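Local coordinates for adenylosuccinate lyase (Francisella tularensis subsp. tularensis SCHU S4, PDB 4EEI), which probably catalyses two fumarate-releasing beta-eliminations of purine biosynthesis, one of them the cleavage of adenylosuccinate to AMP and fumarate, at residues L28-E32 against T43-R48; S246-E250 against I341-V345; A362-F366 against H400-L404. All coordinates share one frame; numbering follows the deposited sequence.

Contact 1: L28-E32 against T43-R48; sequences LAILE and TAAEIR
Leu-28 turns CG away from its carbonyl carbon (chi1 -66°), which sends both of its methyl groups to helix 43-50, where Ile-47 and Arg-48 receive them. CD1 lies 3.6 Å from Arg-48 CA, against the root of the arginine side chain. The other methyl, CD2, comes 3.9 Å from Ile-47 CG2. Leu-31 uses the other common rotamer, with CG opposite its backbone N. Its CD2 does most of the touching. It sits 3.9 Å from Ile-47 CD1, with the two side chains roughly perpendicular, and also reaches Ala-44 and Thr-43 CG2.

Ala-44 marks where the backbones come closest, with its CA 5.2 Å from Glu-32 CA. Its small CB rests against both the Leu-28 carbonyl oxygen and the CB of Glu-32. The two segments form a helical hairpin near the N-terminus, within the lyase family region. Helix 16-33 and helix 43-50 are joined by a mostly irregular linker. The axes of 28-32 and 43-48 run roughly antiparallel, at 152°, and approach to 8.9 Å.

At the more exposed side, Glu-32 and Arg-48 form a salt bridge. The glutamate chain is extended, and the arginine chain bends at CG-CD. Glu-32 OE1 lies 3.3 Å from Arg-48 NH2, but the hydrogen bond is weak and bent, and the carboxylate and guanidinium planes are turned 65° apart. The same NH2 rests 3.5 Å from Leu-28 CB, so the arginine flanks the leucine packing. Beyond the hairpin, Phe-87 touches Leu-31 and Phe-80 touches Ile-47. Helix 192-202 packs behind Ala-29 and Ile-30. Thr-43 OG1 bonds back to Pro-40 O, and Glu-35 OE2 accepts the N-H of Ala-44.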
ATOM      1  N   LEU B  28      14.664  34.510  -9.770  1.00 26.40           N
ATOM      2  CA  LEU B  28      15.031  35.532 -10.745  1.00 27.77           C
ATOM      3  C   LEU B  28      13.930  35.718 -11.774  1.00 27.56           C
ATOM      4  O   LEU B  28      13.817  36.777 -12.384  1.00 28.68           O
ATOM      5  CB  LEU B  28      16.354  35.177 -11.424  1.00 30.73           C
ATOM      6  CG  LEU B  28      17.551  35.201 -10.483  1.00 31.82           C
ATOM      7  CD1 LEU B  28      18.824  34.810 -11.219  1.00 32.98           C
ATOM      8  CD2 LEU B  28      17.679  36.587  -9.862  1.00 31.23           C
ATOM      9  N   ALA B  29      13.119  34.683 -11.970  1.00 28.26           N
ATOM     10  CA  ALA B  29      11.970  34.796 -12.871  1.00 32.21           C
ATOM     11  C   ALA B  29      10.943  35.794 -12.332  1.00 33.03           C
ATOM     12  O   ALA B  29      10.482  36.682 -13.062  1.00 27.16           O
ATOM     13  CB  ALA B  29      11.331  33.436 -13.107  1.00 24.67           C
ATOM     14  N   ILE B  30      10.574  35.656 -11.059  1.00 25.58           N
ATOM     15  CA  ILE B  30       9.628  36.600 -10.469  1.00 25.87           C
ATOM     16  C   ILE B  30      10.277  37.982 -10.307  1.00 27.90           C
ATOM     17  O   ILE B  30       9.624  39.012 -10.490  1.00 28.36           O
ATOM     18  CB  ILE B  30       9.028  36.075  -9.135  1.00 32.27           C
ATOM     19  CG1 ILE B  30       7.923  37.011  -8.641  1.00 32.45           C
ATOM     20  CG2 ILE B  30      10.105  35.902  -8.067  1.00 29.58           C
ATOM     21  CD1 ILE B  30       6.786  37.162  -9.632  1.00 32.59           C
ATOM     22  N   LEU B  31      11.569  38.014  -9.999  1.00 28.97           N
ATOM     23  CA  LEU B  31      12.257  39.297  -9.836  1.00 29.43           C
ATOM     24  C   LEU B  31      12.256  40.072 -11.148  1.00 30.59           C
ATOM     25  O   LEU B  31      12.040  41.283 -11.163  1.00 32.31           O
ATOM     26  CB  LEU B  31      13.690  39.092  -9.330  1.00 30.60           C
ATOM     27  CG  LEU B  31      14.539  40.339  -9.059  1.00 31.59           C
ATOM     28  CD1 LEU B  31      13.939  41.200  -7.961  1.00 31.85           C
ATOM     29  CD2 LEU B  31      15.977  39.948  -8.698  1.00 32.22           C
ATOM     30  N   GLU B  32      12.485  39.368 -12.253  1.00 34.24           N
ATOM     31  CA  GLU B  32      12.487  39.999 -13.572  1.00 34.39           C
ATOM     32  C   GLU B  32      11.083  40.487 -13.926  1.00 32.63           C
ATOM     33  O   GLU B  32      10.908  41.576 -14.474  1.00 32.86           O
ATOM     34  CB  GLU B  32      13.003  39.017 -14.637  1.00 35.18           C
ATOM     35  CG  GLU B  32      12.960  39.561 -16.065  1.00 39.18           C
ATOM     36  CD  GLU B  32      13.618  38.638 -17.085  1.00 46.05           C
ATOM     37  OE1 GLU B  32      14.394  37.739 -16.686  1.00 42.76           O
ATOM     38  OE2 GLU B  32      13.353  38.819 -18.292  1.00 51.06           O
ATOM     39  N   THR B  43      18.013  44.385 -12.773  1.00 40.06           N
ATOM     40  CA  THR B  43      18.390  43.810 -11.484  1.00 38.87           C
ATOM     41  C   THR B  43      18.527  42.289 -11.544  1.00 37.31           C
ATOM     42  O   THR B  43      19.530  41.728 -11.101  1.00 38.64           O
ATOM     43  CB  THR B  43      17.393  44.203 -10.381  1.00 43.63           C
ATOM     44  OG1 THR B  43      17.359  45.632 -10.254  1.00 43.49           O
ATOM     45  CG2 THR B  43      17.800  43.593  -9.055  1.00 40.58           C
ATOM     46  N   ALA B  44      17.516  41.622 -12.093  1.00 36.59           N
ATOM     47  CA  ALA B  44      17.544  40.165 -12.214  1.00 35.74           C
ATOM     48  C   ALA B  44      18.723  39.701 -13.072  1.00 36.89           C
ATOM     49  O   ALA B  44      19.377  38.704 -12.762  1.00 34.70           O
ATOM     50  CB  ALA B  44      16.231  39.657 -12.786  1.00 33.22           C
ATOM     51  N   ALA B  45      18.999  40.419 -14.154  1.00 38.35           N
ATOM     52  CA  ALA B  45      20.088  40.025 -15.045  1.00 38.90           C
ATOM     53  C   ALA B  45      21.445  40.175 -14.357  1.00 42.81           C
ATOM     54  O   ALA B  45      22.369  39.389 -14.592  1.00 42.63           O
ATOM     55  CB  ALA B  45      20.044  40.839 -16.324  1.00 42.96           C
ATOM     56  N   GLU B  46      21.561  41.206 -13.525  1.00 43.52           N
ATOM     57  CA  GLU B  46      22.782  41.461 -12.764  1.00 46.59           C
ATOM     58  C   GLU B  46      23.081  40.301 -11.813  1.00 46.37           C
ATOM     59  O   GLU B  46      24.200  39.784 -11.770  1.00 45.31           O
ATOM     60  CB  GLU B  46      22.624  42.756 -11.970  1.00 52.06           C
ATOM     61  CG  GLU B  46      23.749  43.053 -10.993  1.00 59.01           C
ATOM     62  CD  GLU B  46      24.946  43.713 -11.653  1.00 67.80           C
ATOM     63  OE1 GLU B  46      24.926  43.882 -12.891  1.00 69.12           O
ATOM     64  OE2 GLU B  46      25.906  44.068 -10.932  1.00 71.92           O
ATOM     65  N   ILE B  47      22.064  39.890 -11.062  1.00 40.74           N
ATOM     66  CA  ILE B  47      22.212  38.810 -10.096  1.00 38.20           C
ATOM     67  C   ILE B  47      22.451  37.479 -10.811  1.00 39.67           C
ATOM     68  O   ILE B  47      23.284  36.671 -10.386  1.00 36.64           O
ATOM     69  CB  ILE B  47      20.984  38.737  -9.166  1.00 37.40           C
ATOM     70  CG1 ILE B  47      20.868  40.028  -8.346  1.00 39.01           C
ATOM     71  CG2 ILE B  47      21.055  37.516  -8.255  1.00 34.79           C
ATOM     72  CD1 ILE B  47      19.637  40.086  -7.436  1.00 37.74           C
ATOM     73  N   ARG B  48      21.730  37.267 -11.908  1.00 37.74           N
ATOM     74  CA  ARG B  48      21.880  36.058 -12.716  1.00 37.18           C
ATOM     75  C   ARG B  48      23.328  35.846 -13.155  1.00 41.13           C
ATOM     76  O   ARG B  48      23.824  34.723 -13.151  1.00 41.15           O
ATOM     77  CB  ARG B  48      20.953  36.127 -13.939  1.00 39.20           C
ATOM     78  CG  ARG B  48      20.981  34.898 -14.844  1.00 41.63           C
ATOM     79  CD  ARG B  48      19.885  34.958 -15.918  1.00 41.60           C
ATOM     80  NE  ARG B  48      18.530  34.924 -15.362  1.00 42.60           N
ATOM     81  CZ  ARG B  48      17.657  35.930 -15.425  1.00 45.81           C
ATOM     82  NH1 ARG B  48      17.979  37.066 -16.029  1.00 43.05           N
ATOM     83  NH2 ARG B  48      16.446  35.799 -14.895  1.00 47.35           N
TER

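Contact 2: S246-E250 against I341-V345; sequences SDVFE and IEDRV. With K (potassium ion), chain L; EDO (1,2-ethanediol), chain Z.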
ATOM      1  N   SER B 246      15.521 -23.670 -15.324  1.00 27.47           N
ATOM      2  CA  SER B 246      16.132 -24.888 -15.871  1.00 28.97           C
ATOM      3  C   SER B 246      15.139 -25.795 -16.583  1.00 27.27           C
ATOM      4  O   SER B 246      15.484 -26.418 -17.592  1.00 24.27           O
ATOM      5  CB  SER B 246      16.827 -25.696 -14.774  1.00 27.57           C
ATOM      6  OG  SER B 246      17.951 -25.023 -14.260  1.00 29.89           O
ATOM      7  N   ASP B 247      13.936 -25.892 -16.030  1.00 27.11           N
ATOM      8  CA  ASP B 247      12.884 -26.731 -16.587  1.00 25.83           C
ATOM      9  C   ASP B 247      12.433 -26.273 -17.973  1.00 24.76           C
ATOM     10  O   ASP B 247      12.163 -27.100 -18.841  1.00 35.35           O
ATOM     11  CB  ASP B 247      11.698 -26.808 -15.624  1.00 28.85           C
ATOM     12  CG  ASP B 247      12.125 -27.107 -14.199  1.00 28.37           C
ATOM     13  OD1 ASP B 247      12.352 -26.151 -13.430  1.00 27.70           O
ATOM     14  OD2 ASP B 247      12.241 -28.299 -13.847  1.00 30.19           O
ATOM     15  N   VAL B 248      12.326 -24.963 -18.174  1.00 26.74           N
ATOM     16  CA  VAL B 248      11.903 -24.450 -19.472  1.00 27.36           C
ATOM     17  C   VAL B 248      13.081 -24.093 -20.375  1.00 30.42           C
ATOM     18  O   VAL B 248      13.162 -24.554 -21.511  1.00 29.47           O
ATOM     19  CB  VAL B 248      11.029 -23.193 -19.300  1.00 26.88           C
ATOM     20  CG1 VAL B 248      10.370 -22.815 -20.616  1.00 31.99           C
ATOM     21  CG2 VAL B 248       9.989 -23.417 -18.213  1.00 27.59           C
ATOM     22  N   PHE B 249      13.995 -23.282 -19.856  1.00 27.68           N
ATOM     23  CA  PHE B 249      15.245 -22.965 -20.545  1.00 30.49           C
ATOM     24  C   PHE B 249      15.072 -22.465 -21.983  1.00 28.35           C
ATOM     25  O   PHE B 249      15.820 -22.875 -22.869  1.00 28.92           O
ATOM     26  CB  PHE B 249      16.218 -24.144 -20.504  1.00 34.77           C
ATOM     27  CG  PHE B 249      17.662 -23.729 -20.516  1.00 43.27           C
ATOM     28  CD1 PHE B 249      18.080 -22.622 -19.797  1.00 47.54           C
ATOM     29  CD2 PHE B 249      18.596 -24.436 -21.250  1.00 47.89           C
ATOM     30  CE1 PHE B 249      19.405 -22.231 -19.806  1.00 51.26           C
ATOM     31  CE2 PHE B 249      19.923 -24.052 -21.264  1.00 50.81           C
ATOM     32  CZ  PHE B 249      20.328 -22.948 -20.541  1.00 50.90           C
ATOM     33  N   GLU B 250      14.099 -21.592 -22.221  1.00 23.96           N
ATOM     34  CA  GLU B 250      13.865 -21.093 -23.572  1.00 26.64           C
ATOM     35  C   GLU B 250      14.674 -19.823 -23.863  1.00 29.27           C
ATOM     36  O   GLU B 250      14.904 -19.482 -25.025  1.00 28.00           O
ATOM     37  CB  GLU B 250      12.358 -20.886 -23.801  1.00 28.51           C
ATOM     38  CG  GLU B 250      11.590 -22.219 -23.886  1.00 32.01           C
ATOM     39  CD  GLU B 250      10.084 -22.072 -24.094  1.00 35.04           C
ATOM     40  OE1 GLU B 250       9.585 -20.923 -24.206  1.00 32.22           O
ATOM     41  OE2 GLU B 250       9.399 -23.125 -24.143  1.00 33.47           O
ATOM     42  N   ILE B 341      12.721 -23.908 -27.957  1.00 27.29           N
ATOM     43  CA  ILE B 341      11.369 -23.357 -27.996  1.00 28.97           C
ATOM     44  C   ILE B 341      10.478 -24.141 -28.951  1.00 31.59           C
ATOM     45  O   ILE B 341       9.375 -24.543 -28.590  1.00 28.19           O
ATOM     46  CB  ILE B 341      11.407 -21.893 -28.449  1.00 27.28           C
ATOM     47  CG1 ILE B 341      12.034 -21.022 -27.360  1.00 29.36           C
ATOM     48  CG2 ILE B 341      10.017 -21.389 -28.763  1.00 27.04           C
ATOM     49  CD1 ILE B 341      12.418 -19.643 -27.840  1.00 28.16           C
ATOM     50  N   GLU B 342      10.966 -24.366 -30.166  1.00 30.74           N
ATOM     51  CA  GLU B 342      10.146 -24.995 -31.192  1.00 34.65           C
ATOM     52  C   GLU B 342      10.052 -26.515 -31.027  1.00 36.00           C
ATOM     53  O   GLU B 342       9.058 -27.130 -31.421  1.00 34.88           O
ATOM     54  CB  GLU B 342      10.659 -24.600 -32.581  1.00 36.21           C
ATOM     55  CG  GLU B 342      10.637 -23.081 -32.796  1.00 35.51           C
ATOM     56  CD  GLU B 342      10.825 -22.660 -34.252  1.00 40.86           C
ATOM     57  OE1 GLU B 342      11.757 -23.157 -34.919  1.00 42.43           O
ATOM     58  OE2 GLU B 342      10.036 -21.815 -34.723  1.00 40.18           O
ATOM     59  N   ASP B 343      11.079 -27.122 -30.444  1.00 32.59           N
ATOM     60  CA  ASP B 343      11.034 -28.560 -30.177  1.00 34.89           C
ATOM     61  C   ASP B 343       9.962 -28.887 -29.133  1.00 37.47           C
ATOM     62  O   ASP B 343       9.359 -29.963 -29.157  1.00 35.79           O
ATOM     63  CB  ASP B 343      12.396 -29.073 -29.716  1.00 36.73           C
ATOM     64  CG  ASP B 343      13.360 -29.306 -30.871  1.00 48.28           C
ATOM     65  OD1 ASP B 343      12.917 -29.323 -32.042  1.00 50.08           O
ATOM     66  OD2 ASP B 343      14.566 -29.483 -30.599  1.00 47.87           O
ATOM     67  N   ARG B 344       9.727 -27.955 -28.220  1.00 31.75           N
ATOM     68  CA  ARG B 344       8.700 -28.131 -27.205  1.00 31.88           C
ATOM     69  C   ARG B 344       7.308 -28.138 -27.847  1.00 33.68           C
ATOM     70  O   ARG B 344       6.429 -28.895 -27.432  1.00 33.75           O
ATOM     71  CB  ARG B 344       8.833 -27.044 -26.128  1.00 31.00           C
ATOM     72  CG  ARG B 344       7.765 -27.064 -25.055  1.00 32.72           C
ATOM     73  CD  ARG B 344       8.181 -26.228 -23.840  1.00 30.54           C
ATOM     74  NE  ARG B 344       9.141 -26.946 -22.998  1.00 32.30           N
ATOM     75  CZ  ARG B 344      10.332 -26.478 -22.638  1.00 31.69           C
ATOM     76  NH1 ARG B 344      10.729 -25.275 -23.036  1.00 29.85           N
ATOM     77  NH2 ARG B 344      11.127 -27.214 -21.872  1.00 36.69           N
ATOM     78  N   VAL B 345       7.117 -27.316 -28.877  1.00 29.60           N
ATOM     79  CA  VAL B 345       5.888 -27.361 -29.664  1.00 29.62           C
ATOM     80  C   VAL B 345       5.757 -28.714 -30.353  1.00 34.57           C
ATOM     81  O   VAL B 345       4.684 -29.305 -30.375  1.00 32.94           O
ATOM     82  CB  VAL B 345       5.841 -26.228 -30.708  1.00 33.25           C
ATOM     83  CG1 VAL B 345       4.619 -26.366 -31.603  1.00 31.60           C
ATOM     84  CG2 VAL B 345       5.821 -24.873 -30.008  1.00 32.25           C
TER
HETATM   85  K     K L 510      10.602 -29.492 -18.919  1.00 64.82           K
HETATM   86  C1  EDO Z 514       9.109 -30.143 -23.454  1.00 67.28           C
HETATM   87  O1  EDO Z 514      10.237 -30.974 -23.131  1.00 71.18           O
HETATM   88  C2  EDO Z 514       8.251 -29.883 -22.217  1.00 61.39           C
HETATM   89  O2  EDO Z 514       9.007 -29.147 -21.241  1.00 58.04           O
HETATM   90  O   HOH W   1       7.943 -23.477 -26.387  1.00 26.95           O
HETATM   91  O   HOH W   2      10.032 -31.876 -19.020  1.00 45.73           O
HETATM   92  O   HOH W   3      12.930 -29.666 -20.392  1.00 45.23           O
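Arg-344 NH1 is shared between two acceptors. It donates to Glu-250 OE2 at 2.8 Å, a salt bridge on the anti side of the carboxylate, and to Val-248 O at 3.0 Å. Both acceptors lie near the guanidinium plane, so they fix its rotation. The arginine chain is extended as far as CD and bends at chi3 (-78°), which turns the guanidinium toward the loop. On the other edge, Arg-344 NE bonds weakly to O2 of a 1,2-ethanediol, probably from the crystallisation liquor, 2.8 Å away. NH2 donates to the same oxygen. That oxygen also binds a potassium ion, as do Asp-247 O at 2.9 Å and two waters. Further ligands come from outside the segments, among them Asp-247 O of the second subunit, so the site lies on a subunit interface.

Water 1 donates to Glu-250 OE2 and to Ile-341 O, and Glu-250 CB packs on Ile-341 CG1 at 3.6 Å. Arg-139 makes a second salt bridge to OE2. These bonds would be expected to keep the carboxylate ionised. Asp-247 OD1 pairs with Arg-245 and with Arg-139 of the second subunit.

The loop between helix 217-244 and strand 251-252 is thus fastened to helix 338-346, with strand 135-140 packing against both.

Contact 3: A362-F366 against H400-L404; sequences ANTPF and HNIIL
This is a surface contact between a helix end with its following residues and a loop, made by apolar packing and one aromatic pair. It lies in the helical C-terminal region of this lyase 1 family subunit, away from the annotated sites. The first segment is the end of helix 352-363 and the residues after it. The second is the loop that follows helix 388-400. The touching parts run in nearly opposite directions, 165° apart. CA atoms come no nearer than 7.8 Å, at Thr-364 with Ile-402 and at Asn-363 with Leu-404, so side chains make the contact.

Phe-366 and His-400 form an offset edge-to-face pair. The edge of the phenyl ring is directed at the imidazole face. The ring planes stand 87° apart and their centroids 5.0 Å. Ile-402 comes next. Its CG1 lies opposite the carbonyl carbon (chi1 -65°) and chi2 is extended, so CD1 projects to the first segment. It meets Thr-364 CB at 4.1 Å and lies 4.4 Å from Pro-365 CD. Leu-404 closes the far end, with CD2 3.8 Å from Asn-363 CB.

Asn-363 ND2 and Thr-364 OG1 bond back to the last turn of helix 352-363, at Phe-359 O and Leu-360 O. Thr-364 OG1 also takes a weak hydrogen bond from Phe-366 N at 3.1 Å. These bonds hold the chain as it leaves the helix.

Lys-86 of the third subunit bonds to Thr-364 O, which ties the segment to that neighbour. Within the chain, helix 368-381 packs against the aromatic pair: Ile-374 touches both side chains, and Cys-371 touches Phe-366 and Thr-364. Met-396 of helix 388-400 packs on Leu-404.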
ATOM      1  N   ALA B 362     -17.653 -27.383 -37.444  1.00 48.91           N
ATOM      2  CA  ALA B 362     -17.868 -26.365 -38.474  1.00 49.48           C
ATOM      3  C   ALA B 362     -18.142 -26.927 -39.872  1.00 57.90           C
ATOM      4  O   ALA B 362     -18.696 -26.227 -40.723  1.00 58.56           O
ATOM      5  CB  ALA B 362     -16.699 -25.419 -38.519  1.00 47.24           C
ATOM      6  N   ASN B 363     -17.752 -28.178 -40.113  1.00 58.24           N
ATOM      7  CA  ASN B 363     -17.822 -28.728 -41.466  1.00 60.40           C
ATOM      8  C   ASN B 363     -18.700 -29.963 -41.654  1.00 63.70           C
ATOM      9  O   ASN B 363     -18.844 -30.454 -42.771  1.00 67.44           O
ATOM     10  CB  ASN B 363     -16.414 -28.991 -42.010  1.00 59.41           C
ATOM     11  CG  ASN B 363     -15.649 -27.711 -42.275  1.00 59.81           C
ATOM     12  OD1 ASN B 363     -15.959 -26.977 -43.213  1.00 61.48           O
ATOM     13  ND2 ASN B 363     -14.644 -27.434 -41.449  1.00 58.52           N
ATOM     14  N   THR B 364     -19.271 -30.471 -40.569  1.00 62.93           N
ATOM     15  CA  THR B 364     -20.219 -31.575 -40.660  1.00 65.81           C
ATOM     16  C   THR B 364     -21.540 -31.154 -40.034  1.00 66.20           C
ATOM     17  O   THR B 364     -21.576 -30.218 -39.238  1.00 63.83           O
ATOM     18  CB  THR B 364     -19.721 -32.842 -39.932  1.00 66.65           C
ATOM     19  OG1 THR B 364     -19.869 -32.677 -38.516  1.00 66.28           O
ATOM     20  CG2 THR B 364     -18.266 -33.123 -40.266  1.00 65.53           C
ATOM     21  N   PRO B 365     -22.632 -31.831 -40.417  1.00 68.88           N
ATOM     22  CA  PRO B 365     -23.938 -31.731 -39.755  1.00 73.77           C
ATOM     23  C   PRO B 365     -23.963 -32.382 -38.364  1.00 76.92           C
ATOM     24  O   PRO B 365     -24.942 -32.205 -37.640  1.00 80.78           O
ATOM     25  CB  PRO B 365     -24.867 -32.506 -40.699  1.00 75.60           C
ATOM     26  CG  PRO B 365     -24.197 -32.456 -42.026  1.00 73.92           C
ATOM     27  CD  PRO B 365     -22.731 -32.494 -41.731  1.00 70.79           C
ATOM     28  N   PHE B 366     -22.918 -33.125 -38.007  1.00 75.88           N
ATOM     29  CA  PHE B 366     -22.836 -33.788 -36.701  1.00 77.78           C
ATOM     30  C   PHE B 366     -22.849 -32.786 -35.542  1.00 77.82           C
ATOM     31  O   PHE B 366     -22.540 -31.613 -35.734  1.00 76.40           O
ATOM     32  CB  PHE B 366     -21.567 -34.639 -36.623  1.00 77.55           C
ATOM     33  CG  PHE B 366     -21.809 -36.115 -36.786  1.00 82.00           C
ATOM     34  CD1 PHE B 366     -22.896 -36.725 -36.173  1.00 85.76           C
ATOM     35  CD2 PHE B 366     -20.949 -36.897 -37.546  1.00 81.71           C
ATOM     36  CE1 PHE B 366     -23.121 -38.086 -36.316  1.00 87.03           C
ATOM     37  CE2 PHE B 366     -21.169 -38.258 -37.694  1.00 83.98           C
ATOM     38  CZ  PHE B 366     -22.255 -38.852 -37.077  1.00 86.14           C
ATOM     39  N   HIS B 400     -18.789 -42.279 -42.347  0.98 85.29           N
ATOM     40  CA  HIS B 400     -19.947 -41.414 -42.525  0.98 85.71           C
ATOM     41  C   HIS B 400     -20.237 -40.910 -43.916  0.98 87.85           C
ATOM     42  O   HIS B 400     -21.212 -40.156 -44.119  0.98 88.93           O
ATOM     43  CB  HIS B 400     -19.875 -40.244 -41.547  0.98 81.44           C
ATOM     44  CG  HIS B 400     -19.497 -40.652 -40.144  0.98 79.68           C
ATOM     45  ND1 HIS B 400     -18.220 -40.741 -39.735  0.98 77.99           N
ATOM     46  CD2 HIS B 400     -20.285 -41.009 -39.051  0.98 81.62           C
ATOM     47  CE1 HIS B 400     -18.188 -41.129 -38.446  0.98 78.22           C
ATOM     48  NE2 HIS B 400     -19.452 -41.292 -38.029  0.98 80.32           N
ATOM     49  N   ASN B 401     -19.423 -41.295 -44.891  0.94 89.10           N
ATOM     50  CA  ASN B 401     -19.632 -40.842 -46.264  0.94 90.98           C
ATOM     51  C   ASN B 401     -19.615 -39.317 -46.416  0.94 86.36           C
ATOM     52  O   ASN B 401     -20.378 -38.753 -47.200  0.94 85.68           O
ATOM     53  CB  ASN B 401     -20.947 -41.405 -46.810  0.94 97.84           C
ATOM     54  CG  ASN B 401     -20.980 -41.445 -48.324  0.94103.25           C
ATOM     55  OD1 ASN B 401     -21.383 -42.444 -48.922  0.94108.67           O
ATOM     56  ND2 ASN B 401     -20.558 -40.356 -48.956  0.94103.05           N
ATOM     57  N   ILE B 402     -18.737 -38.661 -45.663  1.00 82.54           N
ATOM     58  CA  ILE B 402     -18.555 -37.213 -45.730  1.00 80.96           C
ATOM     59  C   ILE B 402     -17.242 -36.809 -46.415  1.00 81.72           C
ATOM     60  O   ILE B 402     -16.181 -37.376 -46.141  1.00 79.91           O
ATOM     61  CB  ILE B 402     -18.660 -36.572 -44.317  1.00 74.82           C
ATOM     62  CG1 ILE B 402     -20.076 -36.748 -43.766  1.00 74.88           C
ATOM     63  CG2 ILE B 402     -18.281 -35.095 -44.344  1.00 71.47           C
ATOM     64  CD1 ILE B 402     -20.294 -36.106 -42.411  1.00 71.77           C
ATOM     65  N   ILE B 403     -17.329 -35.827 -47.310  1.00 84.89           N
ATOM     66  CA  ILE B 403     -16.178 -35.393 -48.097  1.00 85.97           C
ATOM     67  C   ILE B 403     -15.568 -34.114 -47.529  1.00 81.11           C
ATOM     68  O   ILE B 403     -16.217 -33.067 -47.487  1.00 81.05           O
ATOM     69  CB  ILE B 403     -16.543 -35.212 -49.590  1.00 89.49           C
ATOM     70  CG1 ILE B 403     -16.556 -36.564 -50.304  1.00 93.83           C
ATOM     71  CG2 ILE B 403     -15.560 -34.283 -50.287  1.00 88.67           C
ATOM     72  CD1 ILE B 403     -17.705 -37.478 -49.916  1.00 95.99           C
ATOM     73  N   LEU B 404     -14.316 -34.212 -47.090  1.00 79.20           N
ATOM     74  CA  LEU B 404     -13.646 -33.105 -46.415  1.00 75.88           C
ATOM     75  C   LEU B 404     -12.230 -32.880 -46.934  1.00 75.44           C
ATOM     76  O   LEU B 404     -11.538 -33.829 -47.301  1.00 76.07           O
ATOM     77  CB  LEU B 404     -13.578 -33.376 -44.912  1.00 72.73           C
ATOM     78  CG  LEU B 404     -14.889 -33.423 -44.133  1.00 70.75           C
ATOM     79  CD1 LEU B 404     -14.633 -33.925 -42.731  1.00 67.74           C
ATOM     80  CD2 LEU B 404     -15.526 -32.051 -44.097  1.00 69.59           C
TER

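In the fold
The three contacts follow one another along the chain, each closing before the next opens. Contact 1 is near the N-terminus, on the opposite side of the chain's centre from the other two. Its centre is about 65 Å from that of contact 2 and about 87 Å from that of contact 3. Contacts 2 and 3 lie on the same side, with centres about 37 Å apart and nearest atoms about 22 Å. Helix 338-346 of contact 2 is followed directly by helix 352-363 of contact 3. None of the contacts touch. They lie toward opposite ends of an elongated, mostly helical subunit, and contacts 2 and 3 also meet neighbouring subunits of the tetramer.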